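Long-range contact in ADP/ATP-dependent NAD(P)H-hydrate dehydratase (Bacillus subtilis, PDB 3RPZ), which catalyses the ADP/ATP-dependent dehydration of NAD(P)H hydrate, probably restoring the damaged, hydrated nicotinamide cofactor to NAD(P)H: residues 128-132 with 222-226. Residues are numbered along the deposited sequence; the frame is centred on the assembly and turned at random.
Sequences VILDA and TGMIL. With NPW (beta-6-hydroxy-1,4,5,6-tetrahydronicotinamide adenine dinucleotide phosphate), chain D.
Ile-129 reaches from strand 128-130 onto helix 217-231, and its CD1 is packed closely. CD1 lies 3.4 Å from Leu-226 N and 3.6 Å from Ile-225 CG2. CG1 stands anti to the carbonyl carbon (chi1 -57°), which leaves the other branch, CG2, to pass alongside Thr-222 CG2 at 4.0 Å. The strand segment and the helix segment run nearly antiparallel, at 172°, as a helix packed on the parallel part of a ribokinase-like sheet. The other end is polar and also buried, looser only in touching the helix segment less. There Asp-131 and Ala-132 lie beside the ligands, and Asp-131 meets the helix through one bond. Thr-222 OG1 donates to Asp-131 OD2 at 2.7 Å, from above the carboxylate plane. OD1 has a weak hydrogen bond to Thr-150 and a long, weak ion pair with Lys-189. With an alanine in place of Asp-131, the Thr-222 hydroxyl would probably keep Gly-218 O but lose its carboxylate partner. Next along, Ala-132 CB touches NPW O2B at 3.3 Å. The apolar end thus packs strand 128-130 against helix 217-231, while at the polar end the side chain of Asp-131 comes within about 4 Å of the magnesium ion, at the nucleotide site.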
ATOM      1  N   VAL A 128      27.521 -10.738  11.099  1.00 14.62           N
ATOM      2  CA  VAL A 128      27.323  -9.340  10.684  1.00 13.85           C
ATOM      3  C   VAL A 128      27.483  -9.271   9.186  1.00 14.95           C
ATOM      4  O   VAL A 128      28.468  -9.805   8.638  1.00 16.17           O
ATOM      5  CB  VAL A 128      28.304  -8.406  11.391  1.00 15.75           C
ATOM      6  CG1 VAL A 128      28.236  -6.963  10.797  1.00 19.41           C
ATOM      7  CG2 VAL A 128      28.024  -8.388  12.899  1.00 17.34           C
ATOM      8  N   ILE A 129      26.545  -8.625   8.511  1.00 14.32           N
ATOM      9  CA  ILE A 129      26.615  -8.343   7.089  1.00 13.20           C
ATOM     10  C   ILE A 129      26.893  -6.874   6.872  1.00 14.18           C
ATOM     11  O   ILE A 129      26.270  -6.004   7.498  1.00 13.77           O
ATOM     12  CB  ILE A 129      25.255  -8.611   6.400  1.00 13.86           C
ATOM     13  CG1 ILE A 129      24.794 -10.056   6.626  1.00 14.46           C
ATOM     14  CG2 ILE A 129      25.274  -8.239   4.930  1.00 14.56           C
ATOM     15  CD1 ILE A 129      23.231 -10.191   6.561  1.00 15.65           C
ATOM     16  N   LEU A 130      27.877  -6.589   6.038  1.00 14.12           N
ATOM     17  CA  LEU A 130      28.216  -5.229   5.630  1.00 13.68           C
ATOM     18  C   LEU A 130      27.944  -5.103   4.148  1.00 13.62           C
ATOM     19  O   LEU A 130      28.417  -5.909   3.335  1.00 13.74           O
ATOM     20  CB  LEU A 130      29.676  -4.853   5.896  1.00 14.36           C
ATOM     21  CG  LEU A 130      30.165  -5.101   7.315  1.00 15.92           C
ATOM     22  CD1 LEU A 130      31.631  -4.642   7.449  1.00 17.84           C
ATOM     23  CD2 LEU A 130      29.311  -4.480   8.376  1.00 17.11           C
ATOM     24  N   ASP A 131      27.194  -4.073   3.776  1.00 13.11           N
ATOM     25  CA  ASP A 131      26.800  -3.810   2.408  1.00 12.70           C
ATOM     26  C   ASP A 131      26.891  -2.330   2.117  1.00 13.89           C
ATOM     27  O   ASP A 131      26.839  -1.517   3.040  1.00 13.80           O
ATOM     28  CB  ASP A 131      25.339  -4.284   2.167  1.00 13.43           C
ATOM     29  CG  ASP A 131      24.894  -4.208   0.747  1.00 13.28           C
ATOM     30  OD1 ASP A 131      25.724  -4.345  -0.169  1.00 13.88           O
ATOM     31  OD2 ASP A 131      23.674  -3.969   0.557  1.00 13.88           O
ATOM     32  N   ALA A 132      26.965  -1.992   0.851  1.00 13.87           N
ATOM     33  CA  ALA A 132      26.636  -0.612   0.403  1.00 13.70           C
ATOM     34  C   ALA A 132      27.469   0.447   1.138  1.00 13.66           C
ATOM     35  O   ALA A 132      28.682   0.407   1.042  1.00 14.36           O
ATOM     36  CB  ALA A 132      25.101  -0.394   0.508  1.00 14.06           C
ATOM     37  N   THR A 222      20.528  -8.133   0.850  1.00 11.62           N
ATOM     38  CA  THR A 222      21.115  -7.985   2.183  1.00 12.39           C
ATOM     39  C   THR A 222      20.134  -8.417   3.253  1.00 12.49           C
ATOM     40  O   THR A 222      20.449  -9.120   4.196  1.00 13.06           O
ATOM     41  CB  THR A 222      21.537  -6.542   2.370  1.00 11.51           C
ATOM     42  OG1 THR A 222      22.615  -6.302   1.465  1.00 13.35           O
ATOM     43  CG2 THR A 222      21.990  -6.248   3.803  1.00 13.56           C
ATOM     44  N   GLY A 223      18.891  -7.992   3.083  1.00 12.55           N
ATOM     45  CA  GLY A 223      17.838  -8.428   4.015  1.00 12.44           C
ATOM     46  C   GLY A 223      17.581  -9.914   4.013  1.00 12.23           C
ATOM     47  O   GLY A 223      17.437 -10.550   5.073  1.00 12.97           O
ATOM     48  N   MET A 224      17.529 -10.504   2.830  1.00 12.23           N
ATOM     49  CA  MET A 224      17.341 -11.951   2.750  1.00 12.16           C
ATOM     50  C   MET A 224      18.460 -12.726   3.486  1.00 12.66           C
ATOM     51  O   MET A 224      18.212 -13.675   4.225  1.00 13.63           O
ATOM     52  CB  MET A 224      17.208 -12.407   1.315  1.00 12.29           C
ATOM     53  CG  MET A 224      15.951 -11.960   0.667  1.00 12.29           C
ATOM     54  SD  MET A 224      15.815 -12.437  -1.079  1.00 14.21           S
ATOM     55  CE  MET A 224      15.930 -14.199  -0.993  1.00 17.84           C
ATOM     56  N   ILE A 225      19.713 -12.296   3.295  1.00 12.37           N
ATOM     57  CA  ILE A 225      20.820 -12.921   4.023  1.00 13.13           C
ATOM     58  C   ILE A 225      20.614 -12.772   5.544  1.00 13.44           C
ATOM     59  O   ILE A 225      20.779 -13.733   6.300  1.00 14.27           O
ATOM     60  CB  ILE A 225      22.160 -12.352   3.616  1.00 13.31           C
ATOM     61  CG1 ILE A 225      22.420 -12.580   2.124  1.00 14.48           C
ATOM     62  CG2 ILE A 225      23.296 -13.056   4.340  1.00 15.89           C
ATOM     63  CD1 ILE A 225      23.658 -11.811   1.539  1.00 15.52           C
ATOM     64  N   LEU A 226      20.214 -11.582   5.980  1.00 12.55           N
ATOM     65  CA  LEU A 226      20.012 -11.309   7.385  1.00 13.28           C
ATOM     66  C   LEU A 226      18.975 -12.258   7.998  1.00 13.49           C
ATOM     67  O   LEU A 226      19.189 -12.847   9.027  1.00 13.70           O
ATOM     68  CB  LEU A 226      19.576  -9.862   7.574  1.00 13.22           C
ATOM     69  CG  LEU A 226      19.313  -9.420   9.024  1.00 13.18           C
ATOM     70  CD1 LEU A 226      20.586  -9.537   9.879  1.00 15.01           C
ATOM     71  CD2 LEU A 226      18.760  -7.978   9.061  1.00 13.28           C
TER
HETATM   72  P   NPW D 279      29.287   1.524 -14.243  1.00 27.35           P
HETATM   73  O1  NPW D 279      29.415   2.992 -13.904  1.00 34.10           O
HETATM   74  O2  NPW D 279      27.921   1.011 -14.565  1.00 27.87           O
HETATM   75  O3  NPW D 279      30.319   1.024 -15.269  1.00 28.34           O
HETATM   76  PA  NPW D 279      27.500   2.874  -6.520  1.00 19.62           P
HETATM   77  PB  NPW D 279      24.821   1.945  -5.867  1.00 15.67           P
HETATM   78  C1A NPW D 279      29.728  -0.216 -10.772  1.00 19.91           C
HETATM   79  C1B NPW D 279      21.861   2.725  -2.288  1.00 14.60           C
HETATM   80  N1C NPW D 279      20.678   2.355  -3.028  1.00 14.20           N
HETATM   81  N1D NPW D 279      29.821  -4.704 -13.208  1.00 19.48           N
HETATM   82  C2A NPW D 279      29.125   0.849 -11.687  1.00 22.24           C
HETATM   83  O2A NPW D 279      29.791   0.731 -12.927  1.00 24.41           O
HETATM   84  C2B NPW D 279      22.790   1.558  -1.935  1.00 13.39           C
HETATM   85  O2B NPW D 279      22.294   0.771  -0.882  1.00 13.93           O
HETATM   86  C2C NPW D 279      19.464   2.704  -2.696  1.00 15.64           C
HETATM   87  C2D NPW D 279      30.561  -3.601 -13.393  1.00 18.58           C
HETATM   88  C3A NPW D 279      29.440   2.136 -10.944  1.00 23.53           C
HETATM   89  O3A NPW D 279      30.798   2.581 -11.150  1.00 25.87           O
HETATM   90  C3B NPW D 279      24.044   2.376  -1.564  1.00 14.84           C
HETATM   91  O3B NPW D 279      23.885   2.817  -0.209  1.00 15.34           O
HETATM   92  C3C NPW D 279      18.300   2.599  -3.269  1.00 14.09           C
HETATM   93  N3D NPW D 279      30.501  -2.435 -12.728  1.00 19.07           N
HETATM   94  C4B NPW D 279      23.959   3.565  -2.532  1.00 13.35           C
HETATM   95  O4B NPW D 279      22.619   3.600  -3.102  1.00 14.80           O
HETATM   96  C4C NPW D 279      18.313   1.978  -4.661  1.00 13.47           C
HETATM   97  C4D NPW D 279      29.579  -2.486 -11.758  1.00 18.68           C
HETATM   98  O4D NPW D 279      29.520   0.302  -9.455  1.00 19.02           O
HETATM   99  C4E NPW D 279      29.282   1.688  -9.503  1.00 19.85           C
HETATM  100  C5A NPW D 279      28.718  -3.586 -11.494  1.00 17.30           C
HETATM  101  C5B NPW D 279      24.962   3.478  -3.686  1.00 14.40           C
HETATM  102  O5B NPW D 279      24.934   2.176  -4.275  1.00 15.00           O
HETATM  103  C5C NPW D 279      19.698   2.124  -5.265  1.00 13.27           C
HETATM  104  C5E NPW D 279      27.867   1.920  -8.969  1.00 20.60           C
HETATM  105  O5E NPW D 279      27.889   1.737  -7.558  1.00 21.11           O
HETATM  106  C6C NPW D 279      20.797   1.587  -4.306  1.00 14.57           C
HETATM  107  O6C NPW D 279      20.680   0.192  -4.040  1.00 15.24           O
HETATM  108  C6D NPW D 279      28.850  -4.783 -12.272  1.00 18.12           C
HETATM  109  N6D NPW D 279      28.139  -5.891 -12.136  1.00 18.74           N
HETATM  110  N7A NPW D 279      27.814  -3.341 -10.479  1.00 18.49           N
HETATM  111  C7C NPW D 279      17.058   2.947  -2.642  1.00 13.93           C
HETATM  112  N7C NPW D 279      15.931   2.752  -3.311  1.00 14.52           N
HETATM  113  O7C NPW D 279      17.053   3.472  -1.499  1.00 13.38           O
HETATM  114  C8A NPW D 279      28.111  -2.037 -10.105  1.00 16.64           C
HETATM  115  N9A NPW D 279      29.193  -1.569 -10.900  1.00 18.56           N
HETATM  116  OA1 NPW D 279      27.925   4.211  -6.965  1.00 26.53           O
HETATM  117  OA2 NPW D 279      28.042   2.276  -5.320  1.00 23.52           O
HETATM  118  OA3 NPW D 279      25.892   2.923  -6.535  1.00 16.74           O
HETATM  119  OB1 NPW D 279      25.115   0.526  -6.062  1.00 15.07           O
HETATM  120  OB2 NPW D 279      23.522   2.481  -6.382  1.00 17.10           O